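Local coordinates for protein DNA-dependent metalloprotease WSS1 homolog 2 (Schizosaccharomyces pombe, PDB 5JIG) that probably cleaves proteins bound or crosslinked to DNA, as a zinc-dependent endopeptidase that takes part in the repair of DNA-protein crosslinks, at residues H40-P45 against H101-E106. Residues are numbered along the deposited sequence; the frame is centred on the assembly and turned at random.
Sequences HRWTVP and HNVHGE. With NI (nickel (II) ion), chain B.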
loop_
_atom_site.group_PDB
_atom_site.type_symbol
_atom_site.label_atom_id
_atom_site.label_comp_id
_atom_site.label_asym_id
_atom_site.label_seq_id
_atom_site.Cartn_x
_atom_site.Cartn_y
_atom_site.Cartn_z
ATOM N N HIS A 40 12.916 4.374 -4.193
ATOM C CA HIS A 40 12.746 5.497 -3.316
ATOM C C HIS A 40 13.251 5.251 -1.881
ATOM O O HIS A 40 13.136 6.114 -1.041
ATOM C CB HIS A 40 11.316 6.052 -3.335
ATOM C CG HIS A 40 11.231 7.510 -3.358
ATOM N ND1 HIS A 40 11.823 8.278 -2.398
ATOM C CD2 HIS A 40 10.688 8.391 -4.227
ATOM C CE1 HIS A 40 11.616 9.568 -2.640
ATOM N NE2 HIS A 40 10.915 9.677 -3.759
ATOM N N ARG A 41 13.844 4.097 -1.659
ATOM C CA ARG A 41 14.468 3.728 -0.362
ATOM C C ARG A 41 13.499 3.890 0.804
ATOM O O ARG A 41 13.784 4.555 1.771
ATOM C CB ARG A 41 15.781 4.453 -0.184
ATOM C CG ARG A 41 16.803 4.063 -1.182
ATOM C CD ARG A 41 18.129 4.779 -1.106
ATOM N NE ARG A 41 18.712 4.771 0.201
ATOM C CZ ARG A 41 18.799 5.807 1.043
ATOM N NH1 ARG A 41 19.409 5.622 2.211
ATOM N NH2 ARG A 41 18.269 7.008 0.764
ATOM N N TRP A 42 12.350 3.226 0.708
ATOM C CA TRP A 42 11.323 3.256 1.753
ATOM C C TRP A 42 11.235 1.952 2.469
ATOM O O TRP A 42 11.038 0.886 1.869
ATOM C CB TRP A 42 9.974 3.565 1.121
ATOM C CG TRP A 42 9.826 4.948 0.640
ATOM C CD1 TRP A 42 10.417 6.049 1.147
ATOM C CD2 TRP A 42 9.048 5.386 -0.452
ATOM N NE1 TRP A 42 10.026 7.178 0.437
ATOM C CE2 TRP A 42 9.176 6.776 -0.542
ATOM C CE3 TRP A 42 8.246 4.721 -1.403
ATOM C CZ2 TRP A 42 8.537 7.530 -1.557
ATOM C CZ3 TRP A 42 7.644 5.473 -2.396
ATOM C CH2 TRP A 42 7.741 6.838 -2.410
ATOM N N THR A 43 11.373 2.034 3.822
ATOM C CA THR A 43 11.052 0.966 4.736
ATOM C C THR A 43 9.874 1.392 5.562
ATOM O O THR A 43 9.883 2.486 6.154
ATOM C CB THR A 43 12.220 0.643 5.658
ATOM O OG1 THR A 43 13.391 0.276 4.901
ATOM C CG2 THR A 43 11.831 -0.386 6.670
ATOM N N VAL A 44 8.810 0.618 5.549
ATOM C CA VAL A 44 7.576 0.939 6.295
ATOM C C VAL A 44 7.416 -0.138 7.360
ATOM O O VAL A 44 7.218 -1.320 7.063
ATOM C CB VAL A 44 6.370 0.995 5.337
ATOM C CG1 VAL A 44 5.078 1.143 6.113
ATOM C CG2 VAL A 44 6.557 2.134 4.352
ATOM N N PRO A 45 7.496 0.247 8.638
ATOM C CA PRO A 45 7.448 -0.791 9.678
ATOM C C PRO A 45 6.177 -1.633 9.703
ATOM O O PRO A 45 6.238 -2.828 10.003
ATOM C CB PRO A 45 7.609 0.015 10.985
ATOM C CG PRO A 45 8.505 1.149 10.575
ATOM C CD PRO A 45 8.029 1.525 9.174
ATOM N N HIS A 101 2.864 9.916 0.277
ATOM C CA HIS A 101 2.819 10.677 1.503
ATOM C C HIS A 101 4.043 10.443 2.413
ATOM O O HIS A 101 4.210 11.165 3.401
ATOM C CB HIS A 101 1.564 10.406 2.313
ATOM C CG HIS A 101 0.305 11.033 1.760
ATOM N ND1 HIS A 101 0.167 12.381 1.554
ATOM C CD2 HIS A 101 -0.911 10.489 1.537
ATOM C CE1 HIS A 101 -1.084 12.609 1.179
ATOM N NE2 HIS A 101 -1.781 11.497 1.174
ATOM N N ASN A 102 4.927 9.511 2.090
ATOM C CA ASN A 102 6.224 9.465 2.770
ATOM C C ASN A 102 7.004 10.739 2.527
ATOM O O ASN A 102 7.857 11.093 3.358
ATOM C CB ASN A 102 7.041 8.284 2.343
ATOM C CG ASN A 102 6.521 6.952 2.860
ATOM O OD1 ASN A 102 5.634 6.895 3.705
ATOM N ND2 ASN A 102 7.084 5.857 2.377
ATOM N N VAL A 103 6.764 11.415 1.383
ATOM C CA VAL A 103 7.503 12.590 0.954
ATOM C C VAL A 103 6.640 13.810 1.016
ATOM O O VAL A 103 7.097 14.868 1.469
ATOM C CB VAL A 103 8.056 12.360 -0.499
ATOM C CG1 VAL A 103 8.853 13.557 -1.032
ATOM C CG2 VAL A 103 8.892 11.097 -0.553
ATOM N N HIS A 104 5.406 13.755 0.526
ATOM C CA HIS A 104 4.577 14.963 0.366
ATOM C C HIS A 104 3.329 14.848 1.260
ATOM O O HIS A 104 2.533 13.887 1.073
ATOM C CB HIS A 104 4.176 15.100 -1.096
ATOM C CG HIS A 104 5.360 15.291 -2.002
ATOM N ND1 HIS A 104 6.175 16.425 -1.938
ATOM C CD2 HIS A 104 5.913 14.464 -2.927
ATOM C CE1 HIS A 104 7.148 16.248 -2.796
ATOM N NE2 HIS A 104 7.019 15.084 -3.422
ATOM N N GLY A 105 3.104 15.787 2.145
ATOM C CA GLY A 105 1.977 15.729 3.038
ATOM C C GLY A 105 0.637 16.081 2.445
ATOM O O GLY A 105 -0.391 15.400 2.747
ATOM N N GLU A 106 0.663 17.067 1.567
ATOM C CA GLU A 106 -0.508 17.587 0.911
ATOM C C GLU A 106 -0.599 16.996 -0.528
ATOM O O GLU A 106 0.393 16.679 -1.133
ATOM C CB GLU A 106 -0.427 19.125 0.761
ATOM C CG GLU A 106 -0.508 19.816 2.113
ATOM C CD GLU A 106 -1.724 19.397 2.943
ATOM O OE1 GLU A 106 -2.832 19.491 2.430
ATOM O OE2 GLU A 106 -1.586 18.915 4.094
HETATM NI NI NI B . -3.809 11.247 0.822
HETATM O O HOH W 1 -4.319 12.081 2.720
HETATM O O HOH W 2 -5.929 10.773 0.735
#
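The side-chain amide of Asn102 stands on one face of the Trp42 indole, with ND2 3.4 Å from Trp42 CG and the amide plane turned 85° from the ring. On the same face, Asn102 CB, placed there by the backbone, makes a CH-pi contact with the five-membered ring, 4.0 Å from the centroid. Asn102 CG, anti to the carbonyl carbon (chi1 -71°), carries ND2 over the indole, while OD1 accepts a hydrogen bond from Asn66 that helps fix the amide's rotation. His40 CB covers the opposite indole face, so the ring is sandwiched.

Apolar packing continues through Val103. Its CG2 meets the indole at the edge, 3.7 Å from Trp42 CZ2, and also lies 3.8 Å from His40 CE1; Leu118 and Leu114 of helix 109-122 touch Trp42 and His40, respectively.

The metal side belongs to His101: NE2 binds nickel at 2.1 Å, and ND1 donates to His104 O at 2.8 Å, a second-shell bond that probably helps fix the imidazole's rotation. Nickel's other ligands include His97, His107 and two waters. The contact thus packs the run from helix 31-40 into strand 44-50 against the loop that begins with the second HExxH histidine of a WLM metalloprotease, where zinc is the catalytic metal.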